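Local atomic coordinates of glycoside Hydrolase (Bacteroides uniformis, PDB entry 5TA0), a protein that hydrolyses glycosidic bonds as a glycoside hydrolase, probably cleaving agarose chains for a gut bacterium, and binds the oligosaccharide neoagarooctaose. Residues K119-N124 with P129-S134; G258-R263 with M304-Q309; R346-N351 with E504-C509; P576-L579 with K584-I587. All coordinates share one frame; numbering follows the deposited sequence.

Contact 1: residues K119-N124 with P129-S134; sequences KRYVQN and PYEKYS. With EDO (1,2-ethanediol), chain B.
Tyr121, at the C-terminal end of helix 107-123, meets Glu131 of the 3-10 turn that leads into strand 134-140, so the bond closes the loop between a helix of the catalytic beta/alpha barrel and its next strand. The side chain of Glu131 starts out toward the helix, its CB still 4.8 Å from Tyr121 OH. CG lies anti to the carbonyl carbon (chi1 -73°), which puts it 3.3 Å from Tyr121 OH; beyond it the chain is extended, with Glu131 CD also 3.3 Å from Tyr121 OH. At its end, Glu131 OE1 accepts the phenol hydrogen in a short bond of 2.6 Å from Tyr121 OH, through its anti lone pair. The carboxylate comes in at the edge of the ring and lies nearly coplanar with it, 15° apart, and OE1 is also close to Tyr121 CE2. Gly188 N gives this same oxygen a second hydrogen bond, while His128 lays its ring near the tyrosine ring and bonds Tyr121 O. Beyond the glutamate, an ethanediol, probably from the crystallisation liquor, has its C2 over the centre of one face of the Tyr130 ring, and its O2 donates a 3.0 Å hydrogen bond to Pro129 O.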
loop_
_atom_site.group_PDB
_atom_site.type_symbol
_atom_site.label_atom_id
_atom_site.label_comp_id
_atom_site.label_asym_id
_atom_site.label_seq_id
_atom_site.Cartn_x
_atom_site.Cartn_y
_atom_site.Cartn_z
ATOM N N LYS A 119 -5.362 -24.000 -21.706
ATOM C CA LYS A 119 -4.495 -24.990 -22.372
ATOM C C LYS A 119 -3.058 -24.490 -22.446
ATOM O O LYS A 119 -2.123 -25.268 -22.155
ATOM C CB LYS A 119 -5.040 -25.364 -23.758
ATOM C CG LYS A 119 -4.202 -26.398 -24.484
ATOM C CD LYS A 119 -4.886 -26.847 -25.760
ATOM C CE LYS A 119 -3.963 -27.693 -26.624
ATOM N NZ LYS A 119 -4.758 -28.441 -27.638
ATOM N N ARG A 120 -2.868 -23.218 -22.786
ATOM C CA ARG A 120 -1.541 -22.632 -22.847
ATOM C C ARG A 120 -0.865 -22.636 -21.479
ATOM O O ARG A 120 0.325 -22.923 -21.387
ATOM C CB ARG A 120 -1.583 -21.218 -23.422
ATOM C CG ARG A 120 -0.205 -20.646 -23.697
ATOM C CD ARG A 120 -0.195 -19.705 -24.891
ATOM N NE ARG A 120 -0.786 -18.408 -24.594
ATOM C CZ ARG A 120 -2.044 -18.077 -24.864
ATOM N NH1 ARG A 120 -2.853 -18.956 -25.447
ATOM N NH2 ARG A 120 -2.493 -16.871 -24.542
ATOM N N TYR A 121 -1.613 -22.342 -20.413
ATOM C CA TYR A 121 -1.054 -22.406 -19.055
ATOM C C TYR A 121 -0.644 -23.844 -18.687
ATOM O O TYR A 121 0.469 -24.079 -18.181
ATOM C CB TYR A 121 -2.030 -21.829 -18.004
ATOM C CG TYR A 121 -1.352 -21.733 -16.666
ATOM C CD1 TYR A 121 -0.668 -20.584 -16.280
ATOM C CD2 TYR A 121 -1.325 -22.828 -15.780
ATOM C CE1 TYR A 121 -0.003 -20.537 -15.082
ATOM C CE2 TYR A 121 -0.648 -22.782 -14.596
ATOM C CZ TYR A 121 0.011 -21.619 -14.228
ATOM O OH TYR A 121 0.698 -21.563 -13.028
ATOM N N VAL A 122 -1.536 -24.787 -18.964
ATOM C CA VAL A 122 -1.300 -26.199 -18.691
ATOM C C VAL A 122 -0.032 -26.714 -19.377
ATOM O O VAL A 122 0.708 -27.494 -18.766
ATOM C CB VAL A 122 -2.545 -27.016 -19.107
ATOM C CG1 VAL A 122 -2.229 -28.508 -19.238
ATOM C CG2 VAL A 122 -3.676 -26.773 -18.113
ATOM N N GLN A 123 0.214 -26.276 -20.606
ATOM C CA GLN A 123 1.410 -26.695 -21.356
ATOM C C GLN A 123 2.682 -25.981 -20.921
ATOM O O GLN A 123 3.795 -26.427 -21.241
ATOM C CB GLN A 123 1.197 -26.510 -22.862
ATOM C CG GLN A 123 0.122 -27.447 -23.405
ATOM C CD GLN A 123 -0.244 -27.208 -24.860
ATOM O OE1 GLN A 123 -0.016 -26.138 -25.417
ATOM N NE2 GLN A 123 -0.848 -28.212 -25.475
ATOM N N ASN A 124 2.549 -24.882 -20.174
ATOM C CA ASN A 124 3.695 -24.068 -19.760
ATOM C C ASN A 124 4.261 -24.626 -18.457
ATOM O O ASN A 124 4.261 -23.990 -17.410
ATOM C CB ASN A 124 3.266 -22.597 -19.625
ATOM C CG ASN A 124 4.434 -21.638 -19.629
ATOM O OD1 ASN A 124 5.597 -22.036 -19.690
ATOM N ND2 ASN A 124 4.124 -20.325 -19.582
ATOM N N PRO A 129 6.346 -24.791 -11.129
ATOM C CA PRO A 129 7.046 -24.793 -9.838
ATOM C C PRO A 129 7.095 -23.438 -9.126
ATOM O O PRO A 129 7.427 -23.404 -7.944
ATOM C CB PRO A 129 8.453 -25.281 -10.202
ATOM C CG PRO A 129 8.250 -26.110 -11.425
ATOM C CD PRO A 129 7.215 -25.333 -12.198
ATOM N N TYR A 130 6.774 -22.352 -9.834
ATOM C CA TYR A 130 6.759 -21.022 -9.227
ATOM C C TYR A 130 5.393 -20.614 -8.691
ATOM O O TYR A 130 5.263 -19.514 -8.159
ATOM C CB TYR A 130 7.274 -19.989 -10.227
ATOM C CG TYR A 130 8.742 -20.159 -10.517
ATOM C CD1 TYR A 130 9.688 -19.530 -9.730
ATOM C CD2 TYR A 130 9.189 -20.930 -11.587
ATOM C CE1 TYR A 130 11.039 -19.666 -9.989
ATOM C CE2 TYR A 130 10.547 -21.088 -11.842
ATOM C CZ TYR A 130 11.458 -20.443 -11.038
ATOM O OH TYR A 130 12.829 -20.564 -11.275
ATOM N N GLU A 131 4.391 -21.481 -8.768
ATOM C CA GLU A 131 3.067 -21.155 -8.216
ATOM C C GLU A 131 3.121 -20.845 -6.736
ATOM O O GLU A 131 2.327 -20.023 -6.249
ATOM C CB GLU A 131 2.072 -22.282 -8.495
ATOM C CG GLU A 131 1.644 -22.332 -9.961
ATOM C CD GLU A 131 0.832 -23.549 -10.344
ATOM O OE1 GLU A 131 0.408 -23.624 -11.517
ATOM O OE2 GLU A 131 0.558 -24.400 -9.471
ATOM N N LYS A 132 4.054 -21.463 -6.008
ATOM C CA LYS A 132 4.199 -21.167 -4.582
ATOM C C LYS A 132 4.587 -19.706 -4.266
ATOM O O LYS A 132 4.470 -19.282 -3.115
ATOM C CB LYS A 132 5.183 -22.141 -3.908
ATOM C CG LYS A 132 6.612 -22.037 -4.374
ATOM C CD LYS A 132 7.491 -23.081 -3.697
ATOM C CE LYS A 132 8.915 -22.912 -4.132
ATOM N NZ LYS A 132 9.721 -24.077 -3.658
ATOM N N TYR A 133 5.072 -18.973 -5.287
ATOM C CA TYR A 133 5.375 -17.552 -5.135
ATOM C C TYR A 133 4.233 -16.610 -5.565
ATOM O O TYR A 133 4.385 -15.400 -5.510
ATOM C CB TYR A 133 6.639 -17.192 -5.933
ATOM C CG TYR A 133 7.898 -17.871 -5.446
ATOM C CD1 TYR A 133 8.643 -17.316 -4.430
ATOM C CD2 TYR A 133 8.346 -19.049 -6.023
ATOM C CE1 TYR A 133 9.811 -17.911 -3.969
ATOM C CE2 TYR A 133 9.524 -19.658 -5.592
ATOM C CZ TYR A 133 10.242 -19.086 -4.556
ATOM O OH TYR A 133 11.409 -19.669 -4.124
ATOM N N SER A 134 3.095 -17.152 -5.975
ATOM C CA SER A 134 2.052 -16.378 -6.624
ATOM C C SER A 134 0.741 -16.409 -5.861
ATOM O O SER A 134 0.211 -17.491 -5.531
ATOM C CB SER A 134 1.849 -16.940 -8.022
ATOM O OG SER A 134 0.870 -16.184 -8.732
HETATM C C1 EDO B . 12.005 -22.149 -7.539
HETATM O O1 EDO B . 13.170 -22.944 -7.318
HETATM C C2 EDO B . 10.944 -23.022 -8.174
HETATM O O2 EDO B . 10.263 -23.697 -7.118
#

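Contact 2: residues G258-R263 with M304-Q309; sequences GRWNAR and MDMIEQ
Met306 lays its thioether over one face of the Trp260 indole, and two aromatic interactions result. The first is a CH-pi contact: the methyl carbon Met306 CE stands 3.6 Å from the centroid of the five-membered ring of Trp260, only 4° off the ring normal. The second is a Met-aromatic contact, with Met306 SD 4.3 Å from the centroid of the six-membered ring, 22° off the normal and again over the face. Met306 CG continues the line, 3.9 Å from Trp260 CZ3. The methionine can span both rings because its chain stays extended past CG, with chi2 at 158°.

Contact with the helix backbone is slighter. Ile307 turns its CB away, yet its CA comes within 4.4 Å of Trp260 CH2, and the carbonyl oxygen Met306 O lies 3.8 Å from the same Trp260 CH2.

In the fold, helix 298-315 follows strand 277-285 of the parallel eight-stranded barrel and helix 258-262 comes before it, so the pair joins a short helix ahead of that strand to the long helix after it.

The polar tie of the indole lies outside the pair. Trp260 NE1 is hydrogen-bonded to Tyr535 OH on strand 523-538, which ties the indole to the five-stranded sheet next to the barrel. Asp305 and Glu308, which do not touch 258-263, anchor helix 298-315 through salt bridges to Lys529 and Arg360, and Asp305 also to Arg563.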
loop_
_atom_site.group_PDB
_atom_site.type_symbol
_atom_site.label_atom_id
_atom_site.label_comp_id
_atom_site.label_asym_id
_atom_site.label_seq_id
_atom_site.Cartn_x
_atom_site.Cartn_y
_atom_site.Cartn_z
ATOM N N GLY A 258 -15.662 17.768 1.115
ATOM C CA GLY A 258 -16.675 17.368 0.179
ATOM C C GLY A 258 -16.264 16.153 -0.654
ATOM O O GLY A 258 -17.097 15.378 -1.060
ATOM N N ARG A 259 -14.966 16.014 -0.913
ATOM C CA ARG A 259 -14.502 14.846 -1.702
ATOM C C ARG A 259 -14.655 13.545 -0.922
ATOM O O ARG A 259 -15.147 12.550 -1.475
ATOM C CB ARG A 259 -13.089 15.029 -2.210
ATOM C CG ARG A 259 -12.628 13.902 -3.127
ATOM C CD ARG A 259 -11.488 14.323 -4.001
ATOM N NE ARG A 259 -10.831 13.204 -4.693
ATOM C CZ ARG A 259 -10.347 13.245 -5.927
ATOM N NH1 ARG A 259 -9.680 12.201 -6.428
ATOM N NH2 ARG A 259 -10.545 14.297 -6.714
ATOM N N TRP A 260 -14.266 13.570 0.347
ATOM C CA TRP A 260 -14.568 12.464 1.254
ATOM C C TRP A 260 -16.065 12.147 1.254
ATOM O O TRP A 260 -16.499 10.997 1.085
ATOM C CB TRP A 260 -14.101 12.776 2.667
ATOM C CG TRP A 260 -14.719 11.834 3.664
ATOM C CD1 TRP A 260 -15.800 12.098 4.457
ATOM C CD2 TRP A 260 -14.362 10.461 3.910
ATOM N NE1 TRP A 260 -16.138 10.982 5.193
ATOM C CE2 TRP A 260 -15.274 9.966 4.863
ATOM C CE3 TRP A 260 -13.363 9.603 3.415
ATOM C CZ2 TRP A 260 -15.212 8.664 5.352
ATOM C CZ3 TRP A 260 -13.293 8.308 3.917
ATOM C CH2 TRP A 260 -14.211 7.855 4.872
ATOM N N ASN A 261 -16.883 13.183 1.474
ATOM C CA ASN A 261 -18.316 12.983 1.619
ATOM C C ASN A 261 -18.998 12.434 0.374
ATOM O O ASN A 261 -19.939 11.660 0.512
ATOM C CB ASN A 261 -19.001 14.281 2.044
ATOM C CG ASN A 261 -18.768 14.618 3.489
ATOM O OD1 ASN A 261 -18.626 13.752 4.347
ATOM N ND2 ASN A 261 -18.758 15.911 3.770
ATOM N N ALA A 262 -18.490 12.799 -0.806
ATOM C CA ALA A 262 -19.085 12.354 -2.069
ATOM C C ALA A 262 -18.599 10.989 -2.557
ATOM O O ALA A 262 -19.259 10.367 -3.379
ATOM C CB ALA A 262 -18.799 13.384 -3.152
ATOM N N ARG A 263 -17.431 10.554 -2.067
ATOM C CA ARG A 263 -16.728 9.405 -2.636
ATOM C C ARG A 263 -16.593 8.286 -1.598
ATOM O O ARG A 263 -17.533 7.503 -1.452
ATOM C CB ARG A 263 -15.427 9.849 -3.292
ATOM C CG ARG A 263 -15.657 10.832 -4.418
ATOM C CD ARG A 263 -14.365 11.130 -5.109
ATOM N NE ARG A 263 -14.528 12.198 -6.083
ATOM C CZ ARG A 263 -13.770 12.364 -7.163
ATOM N NH1 ARG A 263 -12.836 11.496 -7.498
ATOM N NH2 ARG A 263 -13.999 13.403 -7.965
ATOM N N MET A 304 -5.616 6.641 5.679
ATOM C CA MET A 304 -5.930 5.277 6.165
ATOM C C MET A 304 -6.746 5.283 7.458
ATOM O O MET A 304 -7.696 4.521 7.587
ATOM C CB MET A 304 -4.661 4.461 6.293
ATOM C CG MET A 304 -3.995 4.186 4.967
ATOM S SD MET A 304 -2.575 3.075 5.024
ATOM C CE MET A 304 -1.396 4.153 5.778
ATOM N N ASP A 305 -6.418 6.196 8.371
ATOM C CA ASP A 305 -7.232 6.358 9.594
ATOM C C ASP A 305 -8.685 6.721 9.302
ATOM O O ASP A 305 -9.584 6.265 10.010
ATOM C CB ASP A 305 -6.628 7.404 10.553
ATOM C CG ASP A 305 -5.472 6.864 11.408
ATOM O OD1 ASP A 305 -5.016 5.720 11.190
ATOM O OD2 ASP A 305 -4.996 7.628 12.279
ATOM N N MET A 306 -8.934 7.529 8.278
ATOM C CA MET A 306 -10.288 7.930 7.986
ATOM C C MET A 306 -11.125 6.789 7.430
ATOM O O MET A 306 -12.270 6.596 7.824
ATOM C CB MET A 306 -10.264 9.117 7.022
ATOM C CG MET A 306 -11.567 9.873 6.988
ATOM S SD MET A 306 -11.378 11.568 6.383
ATOM C CE MET A 306 -12.941 12.270 6.926
ATOM N N ILE A 307 -10.523 5.992 6.540
ATOM C CA ILE A 307 -11.208 4.794 6.038
ATOM C C ILE A 307 -11.561 3.877 7.225
ATOM O O ILE A 307 -12.699 3.426 7.361
ATOM C CB ILE A 307 -10.371 4.039 4.999
ATOM C CG1 ILE A 307 -10.205 4.879 3.721
ATOM C CG2 ILE A 307 -11.002 2.714 4.665
ATOM C CD1 ILE A 307 -9.214 4.272 2.744
ATOM N N GLU A 308 -10.588 3.616 8.099
ATOM C CA GLU A 308 -10.833 2.718 9.237
ATOM C C GLU A 308 -11.886 3.273 10.190
ATOM O O GLU A 308 -12.783 2.535 10.599
ATOM C CB GLU A 308 -9.552 2.485 10.012
ATOM C CG GLU A 308 -8.513 1.676 9.258
ATOM C CD GLU A 308 -7.164 1.615 9.957
ATOM O OE1 GLU A 308 -6.211 1.067 9.324
ATOM O OE2 GLU A 308 -6.995 2.147 11.086
ATOM N N GLN A 309 -11.765 4.557 10.540
ATOM C CA GLN A 309 -12.694 5.131 11.514
ATOM C C GLN A 309 -14.126 5.166 10.999
ATOM O O GLN A 309 -15.063 4.841 11.747
ATOM C CB GLN A 309 -12.249 6.542 11.902
ATOM C CG GLN A 309 -13.223 7.321 12.798
ATOM C CD GLN A 309 -13.302 6.777 14.211
ATOM O OE1 GLN A 309 -12.444 7.037 15.045
ATOM N NE2 GLN A 309 -14.337 6.016 14.476
#

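Contact 3: residues R346-N351 with E504-C509; sequences RLKSTN and ETEATC. With EDO (1,2-ethanediol), chain O.
Lys348 NZ donates a 2.8 Å hydrogen bond to Glu506 OE2, a salt bridge between two buried side chains. The ammonium meets this oxygen on its syn side, though 31° out of the carboxylate plane. Lysine CG sits between the backbone N and the carbonyl carbon (chi1 68°), and the chain then runs extended until a bend at chi4 (77°) turns NZ onto the acid; on the way Lys348 CD passes 3.6 Å from Glu506 OE1. Lys296 makes a second salt bridge to OE2, so two cations would probably keep the glutamate ionised. A methionine in place of Lys348 would probably cost the buried carboxylate one of its two lysine partners here, leaving more of its charge to Lys296, and take away one tie between the helix and the turn.

Two waters fill in the polar layer. One donates to both main chains, 2.8 Å from Lys348 O and 2.8 Å from Glu506 O. The other accepts from Asn351 ND2 at 3.0 Å, bonds Thr508 OG1 and reaches Glu506 O weakly. Further along, the side chains of Asn351 and Thr508 touch directly, with Asn351 CB 3.2 Å from Thr508 OG1. Their polar ends have further partners: Asn351 OD1 takes Trp417 NE1, and Thr508 OG1 is bonded to Asn450 ND2.

Glu506 is the third residue of a type II beta turn, Glu504 to Ala507, and has a positive phi. This turn links strands 500-503 and 508-514 of the beta-sandwich domain, and through it the sandwich docks on helix 340-358 of the catalytic barrel.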
loop_
_atom_site.group_PDB
_atom_site.type_symbol
_atom_site.label_atom_id
_atom_site.label_comp_id
_atom_site.label_asym_id
_atom_site.label_seq_id
_atom_site.Cartn_x
_atom_site.Cartn_y
_atom_site.Cartn_z
ATOM N N ARG A 346 11.187 6.551 -7.326
ATOM C CA ARG A 346 10.253 5.463 -6.985
ATOM C C ARG A 346 10.720 4.711 -5.734
ATOM O O ARG A 346 9.905 4.406 -4.840
ATOM C CB ARG A 346 10.121 4.501 -8.164
ATOM C CG ARG A 346 9.638 5.158 -9.451
ATOM C CD ARG A 346 9.363 4.093 -10.498
ATOM N NE ARG A 346 8.107 3.431 -10.198
ATOM C CZ ARG A 346 6.909 3.960 -10.447
ATOM N NH1 ARG A 346 5.796 3.328 -10.085
ATOM N NH2 ARG A 346 6.790 5.119 -11.088
ATOM N N LEU A 347 11.998 4.401 -5.678
ATOM C CA LEU A 347 12.567 3.639 -4.547
ATOM C C LEU A 347 12.260 4.292 -3.208
ATOM O O LEU A 347 11.852 3.629 -2.227
ATOM C CB LEU A 347 14.086 3.442 -4.703
ATOM C CG LEU A 347 14.499 2.415 -5.747
ATOM C CD1 LEU A 347 15.971 2.587 -6.078
ATOM C CD2 LEU A 347 14.204 0.995 -5.283
ATOM N N LYS A 348 12.510 5.597 -3.103
ATOM C CA LYS A 348 12.391 6.242 -1.780
ATOM C C LYS A 348 10.951 6.287 -1.306
ATOM O O LYS A 348 10.682 6.166 -0.117
ATOM C CB LYS A 348 13.068 7.621 -1.747
ATOM C CG LYS A 348 12.420 8.697 -2.572
ATOM C CD LYS A 348 13.273 9.968 -2.575
ATOM C CE LYS A 348 12.771 11.051 -3.503
ATOM N NZ LYS A 348 11.595 11.784 -2.960
ATOM N N SER A 349 10.005 6.452 -2.240
ATOM C CA SER A 349 8.590 6.388 -1.880
ATOM C C SER A 349 8.192 4.974 -1.475
ATOM O O SER A 349 7.442 4.806 -0.510
ATOM C CB SER A 349 7.726 6.885 -3.033
ATOM O OG SER A 349 7.815 8.306 -3.135
ATOM N N THR A 350 8.692 3.985 -2.198
ATOM C CA THR A 350 8.375 2.603 -1.879
ATOM C C THR A 350 8.791 2.232 -0.470
ATOM O O THR A 350 7.982 1.670 0.293
ATOM C CB THR A 350 9.021 1.622 -2.866
ATOM O OG1 THR A 350 8.607 1.946 -4.189
ATOM C CG2 THR A 350 8.549 0.203 -2.562
ATOM N N ASN A 351 10.032 2.533 -0.103
ATOM C CA ASN A 351 10.519 2.131 1.204
ATOM C C ASN A 351 9.734 2.784 2.341
ATOM O O ASN A 351 9.379 2.122 3.317
ATOM C CB ASN A 351 12.015 2.450 1.345
ATOM C CG ASN A 351 12.896 1.430 0.683
ATOM O OD1 ASN A 351 12.626 0.245 0.696
ATOM N ND2 ASN A 351 13.949 1.891 0.055
ATOM N N GLU A 504 21.144 8.756 5.222
ATOM C CA GLU A 504 21.087 9.802 4.203
ATOM C C GLU A 504 19.684 10.332 3.959
ATOM O O GLU A 504 18.703 9.800 4.482
ATOM C CB GLU A 504 21.728 9.334 2.902
ATOM C CG GLU A 504 23.251 9.477 2.895
ATOM C CD GLU A 504 23.704 10.927 3.003
ATOM O OE1 GLU A 504 24.742 11.166 3.643
ATOM O OE2 GLU A 504 22.997 11.809 2.500
ATOM N N THR A 505 19.605 11.433 3.227
ATOM C CA THR A 505 18.353 12.097 2.889
ATOM C C THR A 505 17.357 11.095 2.284
ATOM O O THR A 505 17.664 10.419 1.309
ATOM C CB THR A 505 18.634 13.186 1.858
ATOM O OG1 THR A 505 19.545 14.120 2.447
ATOM C CG2 THR A 505 17.390 13.873 1.406
ATOM N N GLU A 506 16.186 10.987 2.901
ATOM C CA GLU A 506 15.128 10.067 2.405
ATOM C C GLU A 506 15.619 8.624 2.206
ATOM O O GLU A 506 15.068 7.880 1.389
ATOM C CB GLU A 506 14.469 10.626 1.132
ATOM C CG GLU A 506 13.692 11.898 1.345
ATOM C CD GLU A 506 13.103 12.412 0.054
ATOM O OE1 GLU A 506 13.881 12.967 -0.772
ATOM O OE2 GLU A 506 11.888 12.227 -0.180
ATOM N N ALA A 507 16.634 8.197 2.960
ATOM C CA ALA A 507 17.279 6.937 2.741
ATOM C C ALA A 507 16.702 5.842 3.651
ATOM O O ALA A 507 15.936 6.120 4.589
ATOM C CB ALA A 507 18.796 7.068 2.954
ATOM N N THR A 508 17.088 4.612 3.352
ATOM C CA THR A 508 16.735 3.464 4.197
ATOM C C THR A 508 17.987 2.684 4.491
ATOM O O THR A 508 18.850 2.515 3.593
ATOM C CB THR A 508 15.714 2.554 3.472
ATOM O OG1 THR A 508 14.604 3.331 3.037
ATOM C CG2 THR A 508 15.190 1.446 4.372
ATOM N N CYS A 509 18.112 2.164 5.716
ATOM C CA CYS A 509 19.087 1.137 5.985
ATOM C C CYS A 509 18.416 -0.115 6.547
ATOM O O CYS A 509 17.390 -0.028 7.236
ATOM C CB CYS A 509 20.199 1.597 6.931
ATOM S SG CYS A 509 19.672 2.156 8.570
HETATM C C1 EDO O . 10.136 -1.765 -6.514
HETATM O O1 EDO O . 9.686 -2.261 -5.289
HETATM C C2 EDO O . 10.655 -0.390 -6.173
HETATM O O2 EDO O . 9.546 0.478 -6.384
HETATM O O HOH W 1 12.859 6.197 1.576
HETATM O O HOH W 2 14.876 4.675 0.551
#

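Contact 4: residues P576-L579 with K584-I587; sequences PELL and KVDI
Leu578 N, Lys584 NZ and Val585 O grip one water between the strands: it accepts from Leu578 N at 2.9 Å and from Lys584 NZ at 2.7 Å, and donates to Val585 O at 2.8 Å. The lysine runs extended and then bends at chi4 (66°) to bring NZ to this water. The water stands in for a direct bond between Leu578 N and Val585 O. In the other direction the strands bond directly, Val585 N donating to Leu578 O at 3.0 Å in a nearly straight bond (165°), the donor tilted 29° from the carbonyl plane. The same oxygen receives a CA-H...O contact from Lys584 CA at 3.5 Å.

The two strands form an antiparallel beta hairpin in the C-terminal domain. Strand 583-585 is an outermost strand of a four-stranded sheet, and strand 577-580 pairs on its other side with strand 619-624.

Leu578 and Val585 lie side by side on one face, with Leu578 CD2 3.8 Å from Val585 CB, and both press on Val608 of strand 602-609 in a second sheet. With an alanine at Leu578, the loss of CD2 would probably open a gap beside Val585 and Val608 and take a neighbour from Ile587 CG1. The isoleucine methyl CD1 is pressed tightly against Pro576 CG at 3.5 Å, the two side chains crossing at about a right angle. On the opposite face, Leu579 and Lys584 are a non-hydrogen-bonded pair, and Leu579 CD2 curls back to 3.7 Å from Lys584 N.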
loop_
_atom_site.group_PDB
_atom_site.type_symbol
_atom_site.label_atom_id
_atom_site.label_comp_id
_atom_site.label_asym_id
_atom_site.label_seq_id
_atom_site.Cartn_x
_atom_site.Cartn_y
_atom_site.Cartn_z
ATOM N N PRO A 576 -3.646 22.581 18.829
ATOM C CA PRO A 576 -4.767 22.821 19.709
ATOM C C PRO A 576 -4.390 22.559 21.164
ATOM O O PRO A 576 -3.404 21.869 21.450
ATOM C CB PRO A 576 -5.794 21.786 19.255
ATOM C CG PRO A 576 -4.990 20.686 18.671
ATOM C CD PRO A 576 -3.826 21.355 18.020
ATOM N N GLU A 577 -5.184 23.124 22.066
ATOM C CA GLU A 577 -5.152 22.712 23.460
ATOM C C GLU A 577 -5.793 21.340 23.542
ATOM O O GLU A 577 -6.912 21.158 23.054
ATOM C CB GLU A 577 -5.948 23.686 24.332
ATOM C CG GLU A 577 -5.336 25.072 24.437
ATOM C CD GLU A 577 -6.145 26.046 25.295
ATOM O OE1 GLU A 577 -7.197 25.665 25.869
ATOM O OE2 GLU A 577 -5.723 27.221 25.392
ATOM N N LEU A 578 -5.094 20.402 24.175
ATOM C CA LEU A 578 -5.547 19.018 24.277
ATOM C C LEU A 578 -5.722 18.645 25.732
ATOM O O LEU A 578 -4.768 18.783 26.520
ATOM C CB LEU A 578 -4.535 18.092 23.601
ATOM C CG LEU A 578 -4.723 16.578 23.772
ATOM C CD1 LEU A 578 -6.042 16.097 23.218
ATOM C CD2 LEU A 578 -3.569 15.830 23.109
ATOM N N LEU A 579 -6.930 18.192 26.086
ATOM C CA LEU A 579 -7.200 17.616 27.389
ATOM C C LEU A 579 -7.633 16.175 27.213
ATOM O O LEU A 579 -8.519 15.890 26.412
ATOM C CB LEU A 579 -8.326 18.385 28.091
ATOM C CG LEU A 579 -8.106 19.882 28.339
ATOM C CD1 LEU A 579 -9.362 20.517 28.906
ATOM C CD2 LEU A 579 -6.925 20.083 29.269
ATOM N N LYS A 584 -4.193 18.165 30.917
ATOM C CA LYS A 584 -3.474 18.749 29.788
ATOM C C LYS A 584 -2.409 17.800 29.248
ATOM O O LYS A 584 -1.668 17.184 30.009
ATOM C CB LYS A 584 -2.816 20.082 30.172
ATOM C CG LYS A 584 -2.143 20.759 28.989
ATOM C CD LYS A 584 -1.760 22.207 29.252
ATOM C CE LYS A 584 -1.075 22.789 28.021
ATOM N NZ LYS A 584 -1.998 22.890 26.855
ATOM N N VAL A 585 -2.360 17.685 27.920
ATOM C CA VAL A 585 -1.346 16.904 27.210
ATOM C C VAL A 585 -0.718 17.804 26.145
ATOM O O VAL A 585 -1.442 18.405 25.341
ATOM C CB VAL A 585 -1.981 15.647 26.564
ATOM C CG1 VAL A 585 -0.955 14.846 25.771
ATOM C CG2 VAL A 585 -2.600 14.769 27.639
ATOM N N ASP A 586 0.613 17.903 26.143
ATOM C CA ASP A 586 1.307 18.756 25.163
ATOM C C ASP A 586 1.307 18.094 23.798
ATOM O O ASP A 586 1.448 16.875 23.699
ATOM C CB ASP A 586 2.763 19.029 25.555
ATOM C CG ASP A 586 2.900 19.705 26.886
ATOM O OD1 ASP A 586 2.157 20.664 27.148
ATOM O OD2 ASP A 586 3.773 19.255 27.665
ATOM N N ILE A 587 1.164 18.902 22.753
ATOM C CA ILE A 587 1.248 18.417 21.367
ATOM C C ILE A 587 2.645 18.726 20.847
ATOM O O ILE A 587 3.108 19.865 20.992
ATOM C CB ILE A 587 0.119 19.007 20.492
ATOM C CG1 ILE A 587 -1.227 18.413 20.977
ATOM C CG2 ILE A 587 0.350 18.678 19.011
ATOM C CD1 ILE A 587 -2.441 18.914 20.257
HETATM O O HOH W 3 -2.367 20.992 24.927
#

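Contacts 1 and 2 belong to the barrel that binds the agarose oligosaccharide; contact 3 joins that barrel to the beta-sandwich domain, and contact 4 lies wholly in the C-terminal domain. The four follow one another along the chain without overlapping, and none touches another. Contacts 2 and 3 come nearest, about 11 Å between nearest atoms, and contact 4 is about 14 Å from contact 2 on the same measure. Contacts 1 and 4 lie on opposite sides of the chain's centre, their own centres about 57 Å apart. In contact 2 the Trp260 side chain is about 7 Å from a bound calcium ion.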